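Local coordinates for purine catabolism protein pucG (Bacillus subtilis, PDB 3ISL) that catalyses the pyridoxal-phosphate-dependent transfer of the amino group of (S)-ureidoglycine to glyoxylate, giving oxalurate and glycine in purine catabolism, at residues Leu27-Met30 with Ser31-Val34; Thr210-Glu213 with Arg214-Asp217; Glu289-Phe292 with Glu293-Arg296; Ser318-Pro322 with Val323-Val327; Ser370-Lys373 with Glu374-Leu377. One frame throughout, in Å; residues are numbered along the deposited sequence.

Contact 1 of 5, residues Leu27-Met30 with Ser31-Val34; sequences LRVM and STPV
V29 and T32 make the two firm hydrogen bonds of this chain reversal, and both end on one acceptor. The backbone bond from T32 N to V29 O spans 3.1 Å, and the hydroxyl T32 OG1 donates to the same V29 O at 2.7 Å. Both donors come from the same face of the carbonyl: the amide stands well above its plane, 58° out, while the hydroxyl is tilted 30° from it. T32 holds OG1 beside its own backbone N (chi1 -55°), which turns the hydroxyl back over the turn. V29 to T32 form a type I beta turn that takes the chain out of helix 24-29 into the loop leading to helix 40-56. Weaker bonds lie one residue earlier, where S31 N and S31 OG both reach R28 O, the hydroxyl at 3.3 Å. One water bridges the carbonyls of the turn, donating to M30 O at 2.9 Å and to T32 O at 2.7 Å. Between side chains, a methyl meets a hydroxyl, V29 CG2 lying 3.6 Å from T32 OG1. M30 packs on A275 of helix 270-286, and the dimer interface adjoins the turn, with V29 against L7 and T32 against T9 of the second subunit.

Contact 2 of 5, residues Thr210-Glu213 with Arg214-Asp217; sequences TYNE and RVAD
Y211 and V215 pack CB to CB at 3.8 Å, their side chains crossing at about a right angle. With CG set between backbone N and carbonyl carbon (chi1 59°), the Y211 ring swings over the start of the helix: V215 CG1 approaches CD1 obliquely, while A216 CB meets CE1 at the ring edge, in plane, 4.0 Å away. The far end of the ring is tied down by Y211 OH, bonded to E255 and Y65, and the ring of W63 lies nearly parallel to that of Y211. N212 uses a similar first torsion to turn its amide forward along the chain, and OD1 accepts from V215 N at 3.1 Å in a nearly straight bond (169°). This makes N212 the N-cap of helix 213-220, which follows directly on strand 206-211 of the large central sheet. The backbone oxygen of N212 takes A216 N at 2.9 Å, opening the helical bonding pattern that E213 O continues with D217 N. The other end of the cap amide, ND2, binds D190. R214 lies alongside N212, its CB 3.4 Å from N212 OD1; its chain bends at chi2 and chi3 and ends in salt bridges to D190 and D166. E213 and D217 cross with their carboxylate planes 74° apart, E213 OE1 and D217 OD1 being 4.0 Å from each other, a pair of like charges.

Contact 3 of 5, residues Glu289-Phe292 with Glu293-Arg296; sequences ETRF and ERHR
R291 and R294 bring two guanidinium groups together almost perpendicularly, with planes 83° apart. R294 NH2 sits over one face of the R291 group, offset toward its rim, and R291 NH1 lies in turn at the in-plane edge of the R294 group, 3.0 Å from NH2. Both nitrogens form salt bridges to E286 OE1, whose negative charge probably offsets the closeness of two cations. H295 CE1 stands over the centre of one face of the R294 guanidinium, and the edge of the H295 ring faces R291 O, which lies near the ring plane. H295 ND1 donates to R291 O at 2.9 Å (163°), while H295 N reaches that oxygen at 3.1 Å from the opposite face of the carbonyl. All this happens within helix 288-308, where the i to i+4 backbone bonds run unbroken from E289 O to R296 N. An extended chain from CG to NE carries the R291 head past H295, R291 CG lying 3.7 Å from H295 CE1, to bond G178 O and C199 O as well. A leucine in place of R291 would probably leave these two carbonyls without this donor and E286 with one cation fewer. H295 NE2 bonds G368 N, and R294 NH1 reaches the carbonyls of G368 and C371. On another side of the helix, the R296 chain bends at chi3 so that NH2 meets E293 OE2 at 2.8 Å in a salt bridge, on the anti side of the carboxylate. One face of the R296 guanidinium lies over F292 O, and its NH1 is 3.8 Å from F292 CB.

Contact 4 of 5, residues Ser318-Pro322 with Val323-Val327; sequences SCKMP and VVTCV
K320 runs extended from CG anti to its backbone N (chi1 -179°) as far as CE, then bends at the last torsion (chi4 -70°), and this final kink drops NZ among oxygens of the turn and strand beyond it. Three of them accept from K320 NZ: V324 O at 2.8 Å, M321 O at 2.9 Å and T325 OG1 at 3.2 Å. NZ stands above the carbonyl plane of V324 but is only moderately tilted from that of M321. The ammonium group thus bridges two carbonyl oxygens, M321 O and V324 O, that lie just 2.9 Å apart and would otherwise probably repel each other. E299 adds a carboxylate to NZ, so the charge also has a salt bridge. M321 to V324 form a type I beta turn, its closing bond from V324 N to M321 O weak at 3.4 Å. M321, bent at chi3, lays CE against V324 CB and CG2, both at 3.8 Å, and its side chain comes within about 7 Å of the bound pyridoxal phosphate at the nearest atoms. The turn leads into strand 324-328, which pairs antiparallel with strand 361-365, C326 touching I361 and R363 there. Helix 288-308 packs against the same region, with P322 on E299 and T325 on L302.

Contact 5 of 5, residues Ser370-Lys373 with Glu374-Leu377; sequences SCRK and ENVL
R372 O is gripped by two backbone amides of the following helix: V376 N donates at 3.0 Å, almost in line with the carbonyl bond, and N375 N adds a weak bond at 3.1 Å with a sharply bent angle of 124°. K373 O continues the pattern with L377 N at 2.9 Å. R372 is the N-cap residue of helix 373-389, and just before it C371 centres an inverse gamma turn, closed by a weak bond from R372 N to S370 O. The R372 side chain rises between backbone N and carbonyl carbon (chi1 77°), then runs extended to NE, which brings its guanidinium across the first turn of the helix. The N375 amide lies over one face of that group, toward the rim, with the two planes 44° apart. E374 bends at chi2 to bring OE1 beside the arginine stem, 3.5 Å from R372 CG; the salt bridge from E374 OE1 to R372 NE is long, at 3.9 Å. R372 NH1 has a second acid in E21, and also bonds Y369 O. A serine replacing R372 would probably cost E21 this salt-bridge partner and leave a gap beside the N375 side chain. K373 and L377 lie side by side, pointing the same way, with K373 NZ 3.4 Å from L377 CD2; a cation-pi contact of K373 with Y407 and packing of L377 on A403 and L404 join this end of the helix to helix 398-408. S370 OG reaches back to the N-terminal part of the chain, bonding I14 O and E21 N.

Overall arrangement
The five contacts follow one another along the chain; none nests in or crosses another. Near the N terminus, contact 1 closes the turn after helix 24-29 at the dimer interface, about 10 Å or more from the others at nearest atoms. Contact 2 joins strand 206-211 of the large sheet to helix 213-220, and its centre lies 38 Å from that of contact 5. The last three gather in the C-terminal part: contact 3 within helix 288-308, contact 4 at the turn into strand 324-328, contact 5 at the start of helix 373-389. Contact 3 is their hub, H295 packing on V323 of contact 4 and on C371 of contact 5, whereas contacts 4 and 5 do not touch.

Contact 1 of 5, residues Leu27-Met30 with Ser31-Val34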
loop_
_atom_site.group_PDB
_atom_site.type_symbol
_atom_site.label_atom_id
_atom_site.label_comp_id
_atom_site.label_asym_id
_atom_site.label_seq_id
_atom_site.Cartn_x
_atom_site.Cartn_y
_atom_site.Cartn_z
ATOM N N LEU A 27 -10.191 -10.057 10.311
ATOM C CA LEU A 27 -10.650 -8.784 10.890
ATOM C C LEU A 27 -10.228 -8.515 12.351
ATOM O O LEU A 27 -9.737 -7.394 12.636
ATOM C CB LEU A 27 -12.156 -8.603 10.761
ATOM C CG LEU A 27 -12.650 -8.498 9.331
ATOM C CD1 LEU A 27 -14.174 -8.560 9.356
ATOM C CD2 LEU A 27 -12.076 -7.218 8.684
ATOM N N ARG A 28 -10.490 -9.455 13.276
ATOM C CA ARG A 28 -10.249 -9.189 14.715
ATOM C C ARG A 28 -8.757 -8.945 14.902
ATOM O O ARG A 28 -8.385 -8.225 15.776
ATOM C CB ARG A 28 -10.735 -10.338 15.693
ATOM C CG ARG A 28 -9.872 -11.658 15.538
ATOM C CD ARG A 28 -10.114 -12.903 16.462
ATOM N NE ARG A 28 -11.352 -13.485 16.068
ATOM C CZ ARG A 28 -11.746 -14.763 16.135
ATOM N NH1 ARG A 28 -10.964 -15.796 16.555
ATOM N NH2 ARG A 28 -12.971 -15.000 15.685
ATOM N N VAL A 29 -7.886 -9.545 14.094
ATOM C CA VAL A 29 -6.455 -9.348 14.367
ATOM C C VAL A 29 -5.935 -7.919 14.008
ATOM O O VAL A 29 -4.843 -7.510 14.456
ATOM C CB VAL A 29 -5.507 -10.419 13.720
ATOM C CG1 VAL A 29 -5.087 -9.977 12.270
ATOM C CG2 VAL A 29 -4.277 -10.561 14.593
ATOM N N MET A 30 -6.757 -7.135 13.306
ATOM C CA MET A 30 -6.257 -5.816 12.796
ATOM C C MET A 30 -6.397 -4.731 13.893
ATOM O O MET A 30 -5.870 -3.641 13.764
ATOM C CB MET A 30 -6.970 -5.456 11.497
ATOM C CG MET A 30 -6.490 -6.394 10.379
ATOM S SD MET A 30 -6.919 -5.758 8.749
ATOM C CE MET A 30 -8.650 -6.215 8.724
ATOM N N SER A 31 -7.038 -5.104 14.999
ATOM C CA SER A 31 -7.101 -4.261 16.181
ATOM C C SER A 31 -5.848 -4.504 17.094
ATOM O O SER A 31 -5.719 -3.870 18.097
ATOM C CB SER A 31 -8.442 -4.535 16.935
ATOM O OG SER A 31 -8.390 -5.624 17.877
ATOM N N THR A 32 -4.903 -5.346 16.693
ATOM C CA THR A 32 -3.689 -5.590 17.528
ATOM C C THR A 32 -2.740 -4.367 17.512
ATOM O O THR A 32 -2.485 -3.828 16.466
ATOM C CB THR A 32 -2.939 -6.776 16.994
ATOM O OG1 THR A 32 -3.816 -7.918 16.928
ATOM C CG2 THR A 32 -1.732 -7.120 17.871
ATOM N N PRO A 33 -2.191 -3.956 18.678
ATOM C CA PRO A 33 -1.231 -2.828 18.637
ATOM C C PRO A 33 0.006 -3.156 17.756
ATOM O O PRO A 33 0.549 -4.269 17.781
ATOM C CB PRO A 33 -0.896 -2.580 20.114
ATOM C CG PRO A 33 -2.312 -2.932 20.853
ATOM C CD PRO A 33 -2.657 -4.271 20.056
ATOM N N VAL A 34 0.454 -2.159 17.021
ATOM C CA VAL A 34 1.544 -2.305 16.070
ATOM C C VAL A 34 2.881 -2.450 16.811
ATOM O O VAL A 34 2.985 -2.058 17.978
ATOM C CB VAL A 34 1.656 -1.119 15.124
ATOM C CG1 VAL A 34 0.378 -0.907 14.291
ATOM C CG2 VAL A 34 1.981 0.114 15.877
HETATM O O HOH W 1 -2.997 -3.557 13.815
#

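Contact 2 of 5, residues Thr210-Glu213 with Arg214-Asp217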
loop_
_atom_site.group_PDB
_atom_site.type_symbol
_atom_site.label_atom_id
_atom_site.label_comp_id
_atom_site.label_asym_id
_atom_site.label_seq_id
_atom_site.Cartn_x
_atom_site.Cartn_y
_atom_site.Cartn_z
ATOM N N THR A 210 6.311 -13.953 -5.717
ATOM C CA THR A 210 7.354 -14.911 -5.626
ATOM C C THR A 210 8.110 -14.963 -6.950
ATOM O O THR A 210 7.533 -14.767 -8.049
ATOM C CB THR A 210 6.807 -16.347 -5.224
ATOM O OG1 THR A 210 7.886 -17.213 -4.879
ATOM C CG2 THR A 210 5.970 -16.973 -6.296
ATOM N N TYR A 211 9.387 -15.312 -6.853
ATOM C CA TYR A 211 10.192 -15.525 -8.037
ATOM C C TYR A 211 11.448 -16.351 -7.734
ATOM O O TYR A 211 11.822 -16.489 -6.580
ATOM C CB TYR A 211 10.538 -14.193 -8.682
ATOM C CG TYR A 211 11.293 -13.247 -7.788
ATOM C CD1 TYR A 211 12.698 -13.312 -7.655
ATOM C CD2 TYR A 211 10.616 -12.255 -7.090
ATOM C CE1 TYR A 211 13.395 -12.368 -6.845
ATOM C CE2 TYR A 211 11.290 -11.347 -6.295
ATOM C CZ TYR A 211 12.654 -11.422 -6.157
ATOM O OH TYR A 211 13.241 -10.501 -5.360
ATOM N N ASN A 212 12.036 -16.920 -8.795
ATOM C CA ASN A 212 13.182 -17.863 -8.741
ATOM C C ASN A 212 14.502 -17.174 -9.003
ATOM O O ASN A 212 14.561 -15.944 -9.093
ATOM C CB ASN A 212 12.981 -19.084 -9.708
ATOM C CG ASN A 212 12.845 -18.686 -11.209
ATOM O OD1 ASN A 212 13.114 -17.560 -11.608
ATOM N ND2 ASN A 212 12.433 -19.635 -12.027
ATOM N N GLU A 213 15.571 -17.974 -9.103
ATOM C CA GLU A 213 16.965 -17.526 -9.276
ATOM C C GLU A 213 17.174 -16.953 -10.693
ATOM O O GLU A 213 17.914 -15.980 -10.861
ATOM C CB GLU A 213 17.926 -18.687 -8.940
ATOM C CG GLU A 213 19.265 -18.694 -9.718
ATOM C CD GLU A 213 20.357 -19.762 -9.244
ATOM O OE1 GLU A 213 21.521 -19.343 -9.003
ATOM O OE2 GLU A 213 20.058 -20.993 -9.132
ATOM N N ARG A 214 16.466 -17.502 -11.696
ATOM C CA ARG A 214 16.435 -16.861 -13.042
ATOM C C ARG A 214 16.014 -15.396 -12.951
ATOM O O ARG A 214 16.703 -14.519 -13.475
ATOM C CB ARG A 214 15.532 -17.606 -14.041
ATOM C CG ARG A 214 15.960 -19.053 -14.311
ATOM C CD ARG A 214 15.869 -19.413 -15.817
ATOM N NE ARG A 214 14.489 -19.437 -16.177
ATOM C CZ ARG A 214 13.952 -18.977 -17.286
ATOM N NH1 ARG A 214 14.675 -18.513 -18.267
ATOM N NH2 ARG A 214 12.634 -19.049 -17.403
ATOM N N VAL A 215 14.888 -15.142 -12.274
ATOM C CA VAL A 215 14.417 -13.751 -12.013
ATOM C C VAL A 215 15.392 -12.937 -11.141
ATOM O O VAL A 215 15.713 -11.791 -11.477
ATOM C CB VAL A 215 12.986 -13.665 -11.474
ATOM C CG1 VAL A 215 12.554 -12.182 -11.304
ATOM C CG2 VAL A 215 12.045 -14.314 -12.452
ATOM N N ALA A 216 15.913 -13.561 -10.093
ATOM C CA ALA A 216 16.765 -12.843 -9.134
ATOM C C ALA A 216 18.094 -12.417 -9.798
ATOM O O ALA A 216 18.531 -11.288 -9.624
ATOM C CB ALA A 216 17.016 -13.673 -7.807
ATOM N N ASP A 217 18.702 -13.289 -10.605
ATOM C CA ASP A 217 19.942 -12.883 -11.321
ATOM C C ASP A 217 19.767 -11.677 -12.280
ATOM O O ASP A 217 20.680 -10.857 -12.401
ATOM C CB ASP A 217 20.564 -14.076 -12.054
ATOM C CG ASP A 217 20.996 -15.168 -11.091
ATOM O OD1 ASP A 217 21.256 -16.268 -11.541
ATOM O OD2 ASP A 217 21.002 -14.927 -9.861
#

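Contact 3 of 5, residues Glu289-Phe292 with Glu293-Arg296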
loop_
_atom_site.group_PDB
_atom_site.type_symbol
_atom_site.label_atom_id
_atom_site.label_comp_id
_atom_site.label_asym_id
_atom_site.label_seq_id
_atom_site.Cartn_x
_atom_site.Cartn_y
_atom_site.Cartn_z
ATOM N N GLU A 289 -5.662 -28.064 -1.384
ATOM C CA GLU A 289 -6.568 -28.914 -2.181
ATOM C C GLU A 289 -8.037 -28.939 -1.678
ATOM O O GLU A 289 -8.951 -28.763 -2.481
ATOM C CB GLU A 289 -5.990 -30.322 -2.405
ATOM C CG GLU A 289 -5.652 -30.565 -3.901
ATOM C CD GLU A 289 -4.214 -30.386 -4.220
ATOM O OE1 GLU A 289 -3.730 -29.260 -4.133
ATOM O OE2 GLU A 289 -3.537 -31.386 -4.592
ATOM N N THR A 290 -8.241 -29.060 -0.350
ATOM C CA THR A 290 -9.550 -28.875 0.293
ATOM C C THR A 290 -10.138 -27.517 -0.065
ATOM O O THR A 290 -11.280 -27.415 -0.510
ATOM C CB THR A 290 -9.438 -29.002 1.841
ATOM O OG1 THR A 290 -8.857 -30.250 2.135
ATOM C CG2 THR A 290 -10.800 -28.943 2.574
ATOM N N ARG A 291 -9.369 -26.450 0.120
ATOM C CA ARG A 291 -9.855 -25.152 -0.281
ATOM C C ARG A 291 -10.233 -25.058 -1.750
ATOM O O ARG A 291 -11.264 -24.477 -2.049
ATOM C CB ARG A 291 -8.847 -24.048 0.098
ATOM C CG ARG A 291 -9.332 -22.693 -0.130
ATOM C CD ARG A 291 -8.419 -21.746 0.639
ATOM N NE ARG A 291 -8.768 -20.325 0.603
ATOM C CZ ARG A 291 -9.237 -19.642 1.671
ATOM N NH1 ARG A 291 -9.465 -20.269 2.816
ATOM N NH2 ARG A 291 -9.452 -18.331 1.598
ATOM N N PHE A 292 -9.436 -25.601 -2.670
ATOM C CA PHE A 292 -9.853 -25.526 -4.100
ATOM C C PHE A 292 -11.139 -26.291 -4.373
ATOM O O PHE A 292 -12.000 -25.852 -5.184
ATOM C CB PHE A 292 -8.783 -26.059 -5.075
ATOM C CG PHE A 292 -7.379 -25.459 -4.883
ATOM C CD1 PHE A 292 -7.194 -24.132 -4.451
ATOM C CD2 PHE A 292 -6.251 -26.236 -5.160
ATOM C CE1 PHE A 292 -5.906 -23.593 -4.262
ATOM C CE2 PHE A 292 -4.947 -25.695 -4.977
ATOM C CZ PHE A 292 -4.788 -24.366 -4.566
ATOM N N GLU A 293 -11.260 -27.460 -3.735
ATOM C CA GLU A 293 -12.475 -28.281 -3.858
ATOM C C GLU A 293 -13.698 -27.539 -3.241
ATOM O O GLU A 293 -14.807 -27.555 -3.801
ATOM C CB GLU A 293 -12.274 -29.668 -3.197
ATOM C CG GLU A 293 -13.601 -30.391 -2.978
ATOM C CD GLU A 293 -14.249 -30.765 -4.309
ATOM O OE1 GLU A 293 -15.509 -30.818 -4.404
ATOM O OE2 GLU A 293 -13.476 -31.006 -5.278
ATOM N N ARG A 294 -13.476 -26.841 -2.127
ATOM C CA ARG A 294 -14.547 -26.059 -1.519
ATOM C C ARG A 294 -15.030 -24.919 -2.459
ATOM O O ARG A 294 -16.199 -24.584 -2.508
ATOM C CB ARG A 294 -14.010 -25.525 -0.172
ATOM C CG ARG A 294 -15.027 -24.790 0.735
ATOM C CD ARG A 294 -14.947 -23.296 0.601
ATOM N NE ARG A 294 -13.713 -22.756 1.197
ATOM C CZ ARG A 294 -13.454 -21.471 1.387
ATOM N NH1 ARG A 294 -14.327 -20.580 0.993
ATOM N NH2 ARG A 294 -12.257 -21.102 1.919
ATOM N N HIS A 295 -14.102 -24.295 -3.184
ATOM C CA HIS A 295 -14.477 -23.263 -4.171
ATOM C C HIS A 295 -15.305 -23.924 -5.316
ATOM O O HIS A 295 -16.306 -23.384 -5.735
ATOM C CB HIS A 295 -13.242 -22.515 -4.682
ATOM C CG HIS A 295 -12.747 -21.456 -3.703
ATOM N ND1 HIS A 295 -12.125 -21.769 -2.504
ATOM C CD2 HIS A 295 -12.825 -20.099 -3.738
ATOM C CE1 HIS A 295 -11.837 -20.647 -1.851
ATOM N NE2 HIS A 295 -12.287 -19.626 -2.566
ATOM N N ARG A 296 -14.876 -25.066 -5.803
ATOM C CA ARG A 296 -15.706 -25.812 -6.762
ATOM C C ARG A 296 -17.100 -26.201 -6.280
ATOM O O ARG A 296 -18.136 -26.105 -7.026
ATOM C CB ARG A 296 -14.961 -27.052 -7.195
ATOM C CG ARG A 296 -13.768 -26.671 -8.130
ATOM C CD ARG A 296 -13.261 -27.908 -8.879
ATOM N NE ARG A 296 -12.798 -28.952 -7.946
ATOM C CZ ARG A 296 -11.565 -29.001 -7.409
ATOM N NH1 ARG A 296 -10.631 -28.065 -7.682
ATOM N NH2 ARG A 296 -11.259 -30.003 -6.598
#

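Contact 4 of 5, residues Ser318-Pro322 with Val323-Val327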
loop_
_atom_site.group_PDB
_atom_site.type_symbol
_atom_site.label_atom_id
_atom_site.label_comp_id
_atom_site.label_asym_id
_atom_site.label_seq_id
_atom_site.Cartn_x
_atom_site.Cartn_y
_atom_site.Cartn_z
ATOM N N SER A 318 -15.337 -24.618 -21.387
ATOM C CA SER A 318 -14.137 -25.448 -21.144
ATOM C C SER A 318 -13.039 -24.746 -20.355
ATOM O O SER A 318 -12.200 -25.391 -19.738
ATOM C CB SER A 318 -13.569 -26.021 -22.445
ATOM O OG SER A 318 -13.156 -24.976 -23.299
ATOM N N CYS A 319 -13.054 -23.435 -20.335
ATOM C CA CYS A 319 -12.051 -22.711 -19.589
ATOM C C CYS A 319 -12.760 -21.765 -18.600
ATOM O O CYS A 319 -12.350 -20.620 -18.458
ATOM C CB CYS A 319 -11.141 -21.927 -20.564
ATOM S SG CYS A 319 -12.103 -20.753 -21.655
ATOM N N LYS A 320 -13.790 -22.235 -17.894
ATOM C CA LYS A 320 -14.506 -21.370 -16.980
ATOM C C LYS A 320 -13.676 -21.180 -15.692
ATOM O O LYS A 320 -13.324 -22.137 -15.037
ATOM C CB LYS A 320 -15.857 -21.907 -16.564
ATOM C CG LYS A 320 -16.593 -20.908 -15.593
ATOM C CD LYS A 320 -17.926 -21.525 -15.013
ATOM C CE LYS A 320 -18.528 -20.571 -13.994
ATOM N NZ LYS A 320 -17.671 -20.522 -12.747
ATOM N N MET A 321 -13.409 -19.943 -15.333
ATOM C CA MET A 321 -12.771 -19.673 -14.036
ATOM C C MET A 321 -13.691 -20.158 -12.880
ATOM O O MET A 321 -14.844 -19.751 -12.799
ATOM C CB MET A 321 -12.498 -18.168 -13.902
ATOM C CG MET A 321 -11.475 -17.815 -12.811
ATOM S SD MET A 321 -10.916 -16.062 -12.763
ATOM C CE MET A 321 -12.098 -15.327 -13.757
ATOM N N PRO A 322 -13.183 -20.973 -11.953
ATOM C CA PRO A 322 -14.133 -21.564 -10.958
ATOM C C PRO A 322 -14.741 -20.491 -10.031
ATOM O O PRO A 322 -15.947 -20.577 -9.704
ATOM C CB PRO A 322 -13.259 -22.565 -10.134
ATOM C CG PRO A 322 -12.070 -22.877 -11.079
ATOM C CD PRO A 322 -11.805 -21.483 -11.756
ATOM N N VAL A 323 -13.965 -19.445 -9.764
ATOM C CA VAL A 323 -14.354 -18.427 -8.760
ATOM C C VAL A 323 -15.130 -17.220 -9.284
ATOM O O VAL A 323 -15.432 -16.301 -8.522
ATOM C CB VAL A 323 -13.188 -18.046 -7.791
ATOM C CG1 VAL A 323 -12.638 -19.340 -7.100
ATOM C CG2 VAL A 323 -12.038 -17.321 -8.538
ATOM N N VAL A 324 -15.525 -17.241 -10.557
ATOM C CA VAL A 324 -16.340 -16.161 -11.083
ATOM C C VAL A 324 -17.325 -16.851 -11.966
ATOM O O VAL A 324 -16.980 -17.814 -12.637
ATOM C CB VAL A 324 -15.460 -15.155 -11.912
ATOM C CG1 VAL A 324 -16.297 -14.145 -12.646
ATOM C CG2 VAL A 324 -14.477 -14.400 -10.971
ATOM N N THR A 325 -18.539 -16.316 -12.000
ATOM C CA THR A 325 -19.610 -16.869 -12.789
ATOM C C THR A 325 -20.276 -15.710 -13.495
ATOM O O THR A 325 -20.719 -14.764 -12.836
ATOM C CB THR A 325 -20.593 -17.580 -11.833
ATOM O OG1 THR A 325 -19.906 -18.722 -11.372
ATOM C CG2 THR A 325 -21.921 -18.052 -12.596
ATOM N N CYS A 326 -20.253 -15.739 -14.819
ATOM C CA CYS A 326 -20.705 -14.619 -15.649
ATOM C C CYS A 326 -22.110 -14.956 -16.113
ATOM O O CYS A 326 -22.303 -15.904 -16.891
ATOM C CB CYS A 326 -19.780 -14.428 -16.887
ATOM S SG CYS A 326 -18.076 -14.123 -16.465
ATOM N N VAL A 327 -23.084 -14.180 -15.637
ATOM C CA VAL A 327 -24.479 -14.464 -15.901
ATOM C C VAL A 327 -24.947 -13.486 -16.954
ATOM O O VAL A 327 -24.747 -12.281 -16.802
ATOM C CB VAL A 327 -25.337 -14.323 -14.631
ATOM C CG1 VAL A 327 -26.865 -14.621 -14.914
ATOM C CG2 VAL A 327 -24.777 -15.207 -13.500
#

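Contact 5 of 5, residues Ser370-Lys373 with Glu374-Leu377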
loop_
_atom_site.group_PDB
_atom_site.type_symbol
_atom_site.label_atom_id
_atom_site.label_comp_id
_atom_site.label_asym_id
_atom_site.label_seq_id
_atom_site.Cartn_x
_atom_site.Cartn_y
_atom_site.Cartn_z
ATOM N N SER A 370 -16.208 -15.146 1.213
ATOM C CA SER A 370 -17.487 -14.984 0.474
ATOM C C SER A 370 -17.998 -16.275 -0.216
ATOM O O SER A 370 -19.224 -16.415 -0.595
ATOM C CB SER A 370 -17.259 -13.880 -0.583
ATOM O OG SER A 370 -17.354 -12.570 0.031
ATOM N N CYS A 371 -17.076 -17.225 -0.399
ATOM C CA CYS A 371 -17.400 -18.473 -1.073
ATOM C C CYS A 371 -17.959 -19.418 -0.003
ATOM O O CYS A 371 -17.234 -20.305 0.513
ATOM C CB CYS A 371 -16.147 -19.058 -1.741
ATOM S SG CYS A 371 -16.510 -20.533 -2.675
ATOM N N ARG A 372 -19.223 -19.197 0.382
ATOM C CA ARG A 372 -19.793 -20.017 1.442
ATOM C C ARG A 372 -21.266 -20.188 1.218
ATOM O O ARG A 372 -21.918 -19.367 0.557
ATOM C CB ARG A 372 -19.449 -19.498 2.864
ATOM C CG ARG A 372 -20.292 -18.252 3.326
ATOM C CD ARG A 372 -19.722 -17.747 4.699
ATOM N NE ARG A 372 -20.565 -16.674 5.229
ATOM C CZ ARG A 372 -20.367 -15.414 4.911
ATOM N NH1 ARG A 372 -19.340 -15.141 4.097
ATOM N NH2 ARG A 372 -21.113 -14.432 5.444
ATOM N N LYS A 373 -21.807 -21.294 1.731
ATOM C CA LYS A 373 -23.186 -21.637 1.380
ATOM C C LYS A 373 -24.214 -20.569 1.704
ATOM O O LYS A 373 -25.119 -20.353 0.911
ATOM C CB LYS A 373 -23.582 -22.925 2.032
ATOM C CG LYS A 373 -24.065 -22.806 3.481
ATOM C CD LYS A 373 -24.259 -24.259 4.063
ATOM C CE LYS A 373 -25.355 -24.921 3.273
ATOM N NZ LYS A 373 -25.569 -23.936 2.130
ATOM N N GLU A 374 -24.055 -19.851 2.817
ATOM C CA GLU A 374 -25.008 -18.804 3.193
ATOM C C GLU A 374 -25.091 -17.675 2.129
ATOM O O GLU A 374 -26.202 -17.172 1.805
ATOM C CB GLU A 374 -24.668 -18.195 4.588
ATOM C CG GLU A 374 -24.814 -19.228 5.754
ATOM C CD GLU A 374 -23.487 -19.950 6.066
ATOM O OE1 GLU A 374 -22.567 -20.036 5.211
ATOM O OE2 GLU A 374 -23.360 -20.423 7.190
ATOM N N ASN A 375 -23.922 -17.286 1.612
ATOM C CA ASN A 375 -23.800 -16.190 0.631
ATOM C C ASN A 375 -24.316 -16.690 -0.739
ATOM O O ASN A 375 -25.024 -15.978 -1.482
ATOM C CB ASN A 375 -22.340 -15.755 0.472
ATOM C CG ASN A 375 -21.963 -14.680 1.349
ATOM O OD1 ASN A 375 -21.006 -13.913 1.053
ATOM N ND2 ASN A 375 -22.676 -14.548 2.454
ATOM N N VAL A 376 -23.992 -17.940 -1.065
ATOM C CA VAL A 376 -24.493 -18.481 -2.296
ATOM C C VAL A 376 -26.020 -18.543 -2.267
ATOM O O VAL A 376 -26.680 -18.145 -3.189
ATOM C CB VAL A 376 -23.891 -19.863 -2.576
ATOM C CG1 VAL A 376 -24.751 -20.566 -3.597
ATOM C CG2 VAL A 376 -22.476 -19.666 -3.138
ATOM N N LEU A 377 -26.596 -19.016 -1.175
ATOM C CA LEU A 377 -28.068 -18.997 -1.042
ATOM C C LEU A 377 -28.661 -17.568 -1.077
ATOM O O LEU A 377 -29.667 -17.325 -1.757
ATOM C CB LEU A 377 -28.475 -19.721 0.251
ATOM C CG LEU A 377 -28.767 -21.230 0.307
ATOM C CD1 LEU A 377 -28.647 -22.058 -0.952
ATOM C CD2 LEU A 377 -28.261 -21.974 1.536
#